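Local coordinates for 1,3-alpha-isomaltosidase (Kribbella flavida DSM 17836, PDB 5X3I), which hydrolyses the alpha-1,3-glucosidic linkages of the cyclic tetrasaccharide cyclobis-(1-6)-alpha-nigerosyl to release isomaltose inside the cell, at residues Ile390-Ser402 with Arg429-Pro441. The protein carries 1 engineered substitution. Numbering follows the deposited sequence.
Sequences ILWQIPLQKTEFS and RNRGWWFPQALMP. With SO4 (sulfate ion), chain D.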
loop_
_atom_site.group_PDB
_atom_site.type_symbol
_atom_site.label_atom_id
_atom_site.label_comp_id
_atom_site.label_asym_id
_atom_site.label_seq_id
_atom_site.Cartn_x
_atom_site.Cartn_y
_atom_site.Cartn_z
ATOM N N ILE A 390 10.613 8.131 -14.487
ATOM C CA ILE A 390 10.444 7.754 -13.085
ATOM C C ILE A 390 11.319 6.545 -12.763
ATOM O O ILE A 390 11.243 5.534 -13.448
ATOM C CB ILE A 390 8.976 7.398 -12.760
ATOM C CG1 ILE A 390 8.009 8.456 -13.298
ATOM C CG2 ILE A 390 8.800 7.122 -11.248
ATOM C CD1 ILE A 390 8.177 9.787 -12.664
ATOM N N LEU A 391 12.141 6.653 -11.726
ATOM C CA LEU A 391 13.040 5.566 -11.332
ATOM C C LEU A 391 12.570 4.844 -10.054
ATOM O O LEU A 391 12.169 5.477 -9.089
ATOM C CB LEU A 391 14.455 6.103 -11.122
ATOM C CG LEU A 391 15.125 6.747 -12.345
ATOM C CD1 LEU A 391 16.549 7.172 -12.000
ATOM C CD2 LEU A 391 15.092 5.814 -13.547
ATOM N N TRP A 392 12.654 3.523 -10.068
ATOM C CA TRP A 392 12.253 2.680 -8.943
ATOM C C TRP A 392 13.174 2.852 -7.741
ATOM O O TRP A 392 14.376 3.041 -7.892
ATOM C CB TRP A 392 12.237 1.221 -9.394
ATOM C CG TRP A 392 11.726 0.177 -8.423
ATOM C CD1 TRP A 392 10.428 -0.207 -8.233
ATOM C CD2 TRP A 392 12.518 -0.677 -7.591
ATOM N NE1 TRP A 392 10.364 -1.221 -7.309
ATOM C CE2 TRP A 392 11.634 -1.530 -6.901
ATOM C CE3 TRP A 392 13.889 -0.793 -7.351
ATOM C CZ2 TRP A 392 12.075 -2.482 -5.986
ATOM C CZ3 TRP A 392 14.326 -1.742 -6.447
ATOM C CH2 TRP A 392 13.420 -2.572 -5.772
ATOM N N GLN A 393 12.583 2.765 -6.554
ATOM C CA GLN A 393 13.292 2.845 -5.291
ATOM C C GLN A 393 12.717 1.854 -4.279
ATOM O O GLN A 393 11.541 1.482 -4.354
ATOM C CB GLN A 393 13.213 4.253 -4.713
ATOM C CG GLN A 393 14.024 5.282 -5.454
ATOM C CD GLN A 393 15.500 5.116 -5.186
ATOM O OE1 GLN A 393 15.992 5.489 -4.127
ATOM N NE2 GLN A 393 16.208 4.535 -6.140
ATOM N N ILE A 394 13.568 1.440 -3.347
ATOM C CA ILE A 394 13.182 0.600 -2.225
ATOM C C ILE A 394 13.927 1.115 -0.985
ATOM O O ILE A 394 15.081 1.495 -1.083
ATOM C CB ILE A 394 13.504 -0.897 -2.519
ATOM C CG1 ILE A 394 12.959 -1.822 -1.425
ATOM C CG2 ILE A 394 14.997 -1.108 -2.736
ATOM C CD1 ILE A 394 11.487 -2.130 -1.567
ATOM N N PRO A 395 13.271 1.135 0.190
ATOM C CA PRO A 395 13.975 1.661 1.367
ATOM C C PRO A 395 14.733 0.569 2.111
ATOM O O PRO A 395 14.423 0.286 3.273
ATOM C CB PRO A 395 12.840 2.214 2.225
ATOM C CG PRO A 395 11.701 1.272 1.927
ATOM C CD PRO A 395 11.848 0.881 0.475
ATOM N N LEU A 396 15.693 -0.043 1.429
ATOM C CA LEU A 396 16.465 -1.158 1.958
ATOM C C LEU A 396 17.896 -1.102 1.453
ATOM O O LEU A 396 18.130 -0.808 0.284
ATOM C CB LEU A 396 15.842 -2.493 1.553
ATOM C CG LEU A 396 14.462 -2.815 2.121
ATOM C CD1 LEU A 396 13.879 -4.062 1.462
ATOM C CD2 LEU A 396 14.567 -2.977 3.625
ATOM N N GLN A 397 18.832 -1.404 2.338
ATOM C CA GLN A 397 20.235 -1.488 1.998
ATOM C C GLN A 397 20.720 -2.926 2.143
ATOM O O GLN A 397 20.843 -3.427 3.256
ATOM C CB GLN A 397 21.050 -0.567 2.892
ATOM C CG GLN A 397 22.496 -0.427 2.484
ATOM C CD GLN A 397 22.647 0.414 1.228
ATOM O OE1 GLN A 397 21.743 1.147 0.864
ATOM N NE2 GLN A 397 23.782 0.292 0.561
ATOM N N LYS A 398 21.011 -3.564 1.014
ATOM C CA LYS A 398 21.426 -4.962 0.988
ATOM C C LYS A 398 22.681 -5.194 1.815
ATOM O O LYS A 398 23.640 -4.431 1.737
ATOM C CB LYS A 398 21.665 -5.432 -0.444
ATOM C CG LYS A 398 20.415 -5.528 -1.296
ATOM C CD LYS A 398 20.718 -6.238 -2.597
ATOM C CE LYS A 398 19.512 -6.283 -3.504
ATOM N NZ LYS A 398 19.795 -6.987 -4.772
ATOM N N THR A 399 22.620 -6.200 2.675
ATOM C CA THR A 399 23.763 -6.628 3.472
ATOM C C THR A 399 24.511 -7.858 2.948
ATOM O O THR A 399 25.516 -8.254 3.517
ATOM C CB THR A 399 23.317 -6.921 4.896
ATOM O OG1 THR A 399 22.249 -7.872 4.862
ATOM C CG2 THR A 399 22.822 -5.648 5.536
ATOM N N GLU A 400 24.021 -8.460 1.871
ATOM C CA GLU A 400 24.545 -9.747 1.421
ATOM C C GLU A 400 25.882 -9.628 0.692
ATOM O O GLU A 400 26.498 -10.631 0.356
ATOM C CB GLU A 400 23.525 -10.449 0.524
ATOM C CG GLU A 400 23.414 -9.850 -0.858
ATOM C CD GLU A 400 22.046 -10.049 -1.476
ATOM O OE1 GLU A 400 21.058 -9.554 -0.896
ATOM O OE2 GLU A 400 21.963 -10.699 -2.538
ATOM N N PHE A 401 26.331 -8.407 0.441
ATOM C CA PHE A 401 27.603 -8.208 -0.236
ATOM C C PHE A 401 28.688 -7.778 0.730
ATOM O O PHE A 401 28.464 -6.930 1.583
ATOM C CB PHE A 401 27.454 -7.178 -1.353
ATOM C CG PHE A 401 26.493 -7.591 -2.415
ATOM C CD1 PHE A 401 26.894 -8.429 -3.435
ATOM C CD2 PHE A 401 25.183 -7.157 -2.386
ATOM C CE1 PHE A 401 26.012 -8.815 -4.412
ATOM C CE2 PHE A 401 24.297 -7.539 -3.362
ATOM C CZ PHE A 401 24.710 -8.370 -4.377
ATOM N N SER A 402 29.859 -8.389 0.601
ATOM C CA SER A 402 31.005 -8.065 1.442
ATOM C C SER A 402 31.727 -6.814 0.979
ATOM O O SER A 402 32.356 -6.127 1.777
ATOM C CB SER A 402 31.998 -9.229 1.469
ATOM O OG SER A 402 31.334 -10.467 1.633
ATOM N N ARG A 429 17.298 -6.136 10.647
ATOM C CA ARG A 429 17.449 -6.819 9.395
ATOM C C ARG A 429 16.136 -7.290 8.802
ATOM O O ARG A 429 15.355 -7.923 9.429
ATOM C CB ARG A 429 18.368 -8.004 9.522
ATOM C CG ARG A 429 19.596 -7.799 10.353
ATOM C CD ARG A 429 20.617 -6.936 9.718
ATOM N NE ARG A 429 21.332 -7.621 8.665
ATOM C CZ ARG A 429 22.492 -8.227 8.829
ATOM N NH1 ARG A 429 23.013 -8.249 10.010
ATOM N NH2 ARG A 429 23.111 -8.815 7.840
ATOM N N ASN A 430 15.934 -6.944 7.562
ATOM C CA ASN A 430 14.754 -7.305 6.825
ATOM C C ASN A 430 14.417 -8.776 7.018
ATOM O O ASN A 430 15.166 -9.634 6.703
ATOM C CB ASN A 430 14.881 -6.957 5.347
ATOM C CG ASN A 430 13.562 -7.024 4.605
ATOM O OD1 ASN A 430 12.536 -6.788 5.128
ATOM N ND2 ASN A 430 13.644 -7.295 3.372
ATOM N N ARG A 431 13.291 -8.985 7.655
ATOM C CA ARG A 431 12.893 -10.257 8.223
ATOM C C ARG A 431 12.016 -10.754 7.167
ATOM O O ARG A 431 11.226 -11.587 7.414
ATOM C CB ARG A 431 12.056 -10.083 9.496
ATOM C CG ARG A 431 12.830 -10.085 10.784
ATOM C CD ARG A 431 12.355 -9.017 11.718
ATOM N NE ARG A 431 11.466 -9.444 12.778
ATOM C CZ ARG A 431 11.670 -9.148 14.064
ATOM N NH1 ARG A 431 12.739 -8.458 14.437
ATOM N NH2 ARG A 431 10.820 -9.535 15.003
ATOM N N GLY A 432 12.202 -10.191 5.984
ATOM C CA GLY A 432 11.327 -10.352 4.876
ATOM C C GLY A 432 11.868 -11.504 4.162
ATOM O O GLY A 432 12.886 -12.034 4.561
ATOM N N TRP A 433 11.144 -11.889 3.111
ATOM C CA TRP A 433 11.528 -12.969 2.215
ATOM C C TRP A 433 12.387 -12.631 0.996
ATOM O O TRP A 433 13.224 -13.460 0.631
ATOM C CB TRP A 433 10.341 -13.811 1.814
ATOM C CG TRP A 433 10.268 -14.834 2.740
ATOM C CD1 TRP A 433 11.007 -15.972 2.768
ATOM C CD2 TRP A 433 9.533 -14.795 3.943
ATOM N NE1 TRP A 433 10.705 -16.690 3.879
ATOM C CE2 TRP A 433 9.790 -15.989 4.618
ATOM C CE3 TRP A 433 8.618 -13.894 4.486
ATOM C CZ2 TRP A 433 9.181 -16.293 5.818
ATOM C CZ3 TRP A 433 8.027 -14.198 5.671
ATOM C CH2 TRP A 433 8.311 -15.377 6.326
ATOM N N TRP A 434 12.248 -11.426 0.441
ATOM C CA TRP A 434 13.249 -10.958 -0.598
ATOM C C TRP A 434 14.066 -9.704 -0.127
ATOM O O TRP A 434 13.645 -9.046 0.716
ATOM C CB TRP A 434 12.496 -10.820 -1.949
ATOM C CG TRP A 434 12.678 -9.702 -2.969
ATOM C CD1 TRP A 434 12.956 -9.872 -4.288
ATOM C CD2 TRP A 434 12.514 -8.294 -2.788
ATOM N NE1 TRP A 434 12.994 -8.684 -4.925
ATOM C CE2 TRP A 434 12.722 -7.693 -4.033
ATOM C CE3 TRP A 434 12.227 -7.490 -1.705
ATOM C CZ2 TRP A 434 12.669 -6.332 -4.215
ATOM C CZ3 TRP A 434 12.174 -6.155 -1.890
ATOM C CH2 TRP A 434 12.388 -5.584 -3.142
ATOM N N PHE A 435 15.235 -9.427 -0.664
ATOM C CA PHE A 435 16.180 -8.470 -0.096
ATOM C C PHE A 435 16.500 -8.933 1.350
ATOM O O PHE A 435 16.205 -8.229 2.260
ATOM C CB PHE A 435 15.616 -7.029 -0.088
ATOM C CG PHE A 435 15.932 -6.213 -1.314
ATOM C CD1 PHE A 435 15.379 -6.526 -2.518
ATOM C CD2 PHE A 435 16.786 -5.134 -1.248
ATOM C CE1 PHE A 435 15.651 -5.802 -3.641
ATOM C CE2 PHE A 435 17.041 -4.383 -2.342
ATOM C CZ PHE A 435 16.476 -4.720 -3.549
ATOM N N PRO A 436 17.055 -10.141 1.526
ATOM C CA PRO A 436 17.133 -10.758 2.851
ATOM C C PRO A 436 18.105 -10.046 3.770
ATOM O O PRO A 436 19.233 -9.773 3.371
ATOM C CB PRO A 436 17.630 -12.168 2.547
ATOM C CG PRO A 436 18.487 -11.986 1.334
ATOM C CD PRO A 436 17.802 -10.916 0.517
ATOM N N GLN A 437 17.673 -9.774 4.993
ATOM C CA GLN A 437 18.536 -9.172 5.998
ATOM C C GLN A 437 19.023 -7.779 5.615
ATOM O O GLN A 437 20.015 -7.305 6.157
ATOM C CB GLN A 437 19.749 -10.069 6.251
ATOM C CG GLN A 437 19.395 -11.500 6.566
ATOM C CD GLN A 437 18.946 -11.653 7.988
ATOM O OE1 GLN A 437 19.766 -11.644 8.906
ATOM N NE2 GLN A 437 17.637 -11.775 8.190
ATOM N N ALA A 438 18.310 -7.110 4.716
ATOM C CA ALA A 438 18.679 -5.750 4.340
ATOM C C ALA A 438 18.379 -4.792 5.489
ATOM O O ALA A 438 17.410 -4.984 6.206
ATOM C CB ALA A 438 17.939 -5.324 3.076
ATOM N N LEU A 439 19.210 -3.770 5.664
ATOM C CA LEU A 439 18.937 -2.708 6.644
ATOM C C LEU A 439 17.883 -1.731 6.133
ATOM O O LEU A 439 17.722 -1.564 4.931
ATOM C CB LEU A 439 20.214 -1.934 6.978
ATOM C CG LEU A 439 21.450 -2.793 7.215
ATOM C CD1 LEU A 439 22.643 -1.934 7.530
ATOM C CD2 LEU A 439 21.180 -3.781 8.341
ATOM N N MET A 440 17.173 -1.091 7.051
ATOM C CA MET A 440 16.238 -0.027 6.703
ATOM C C MET A 440 16.817 1.316 7.119
ATOM O O MET A 440 17.150 1.493 8.281
ATOM C CB MET A 440 14.876 -0.228 7.384
ATOM C CG MET A 440 14.058 -1.432 6.915
ATOM S SD MET A 440 12.509 -1.611 7.849
ATOM C CE MET A 440 11.497 -0.343 7.097
ATOM N N PRO A 441 16.929 2.271 6.180
ATOM C CA PRO A 441 17.389 3.589 6.630
ATOM C C PRO A 441 16.355 4.193 7.569
ATOM O O PRO A 441 15.164 4.021 7.346
ATOM C CB PRO A 441 17.505 4.395 5.329
ATOM C CG PRO A 441 16.510 3.777 4.423
ATOM C CD PRO A 441 16.477 2.289 4.782
HETATM S S SO4 D . 30.845 -10.038 -2.507
HETATM O O1 SO4 D . 30.682 -8.624 -2.191
HETATM O O2 SO4 D . 32.269 -10.350 -2.470
HETATM O O3 SO4 D . 30.125 -10.858 -1.536
HETATM O O4 SO4 D . 30.316 -10.306 -3.839
HETATM O O HOH W 1 20.888 -8.354 1.181
#
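Gln397 and Leu439 form a single antiparallel bridge between two segments of the family 31 TIM-barrel domain: 390-402 holds the end of barrel strand 388-393 and the loop that leaves it, whereas the irregular loop 429-441 follows helix 404-415. The pair is hydrogen-bonded in both directions, Gln397 N giving to Leu439 O at 2.8 Å and Leu439 N to Gln397 O at 2.9 Å. Two residues on, Thr399 OG1 donates to Gln437 O (2.6 Å) from above the carbonyl plane; with chi1 at 55° this hydroxyl sits between the backbone N and the carbonyl carbon, turned to that oxygen. Arg429, bent at chi2 and chi3, sends NE to the same Gln437 O, which lies in the guanidinium plane, while its NH2 reaches Thr399 OG1 in a weak bond of 3.2 Å. Replacing Arg429 by an alanine would probably leave Gln437 O with the Thr399 hydroxyl but without its guanidinium donor, and take the weak N-H from Thr399 OG1. Toward the barrel the contact turns to aromatic and aliphatic packing. Lys398, extended beyond CG, lies over the Phe435 ring, with CE 3.6 Å from the ring centroid in a CH-pi contact and NZ above the same face in a cation-pi interaction; NZ also bonds to Glu339 O. Leu396 splits its branches: CD1 rests on Phe435 CB, and CD2 runs beside Met440 CG at 3.7 Å. Ile394 CD1 comes to the edge of the Trp434 ring, 3.9 Å from its CH2, where Trp392 CH2 also arrives. Trp392 neighbours Ala471, the engineered replacement of the probable nucleophile; at this end the contact borders the active site, as loops beyond the C-terminal strand ends of a TIM barrel do.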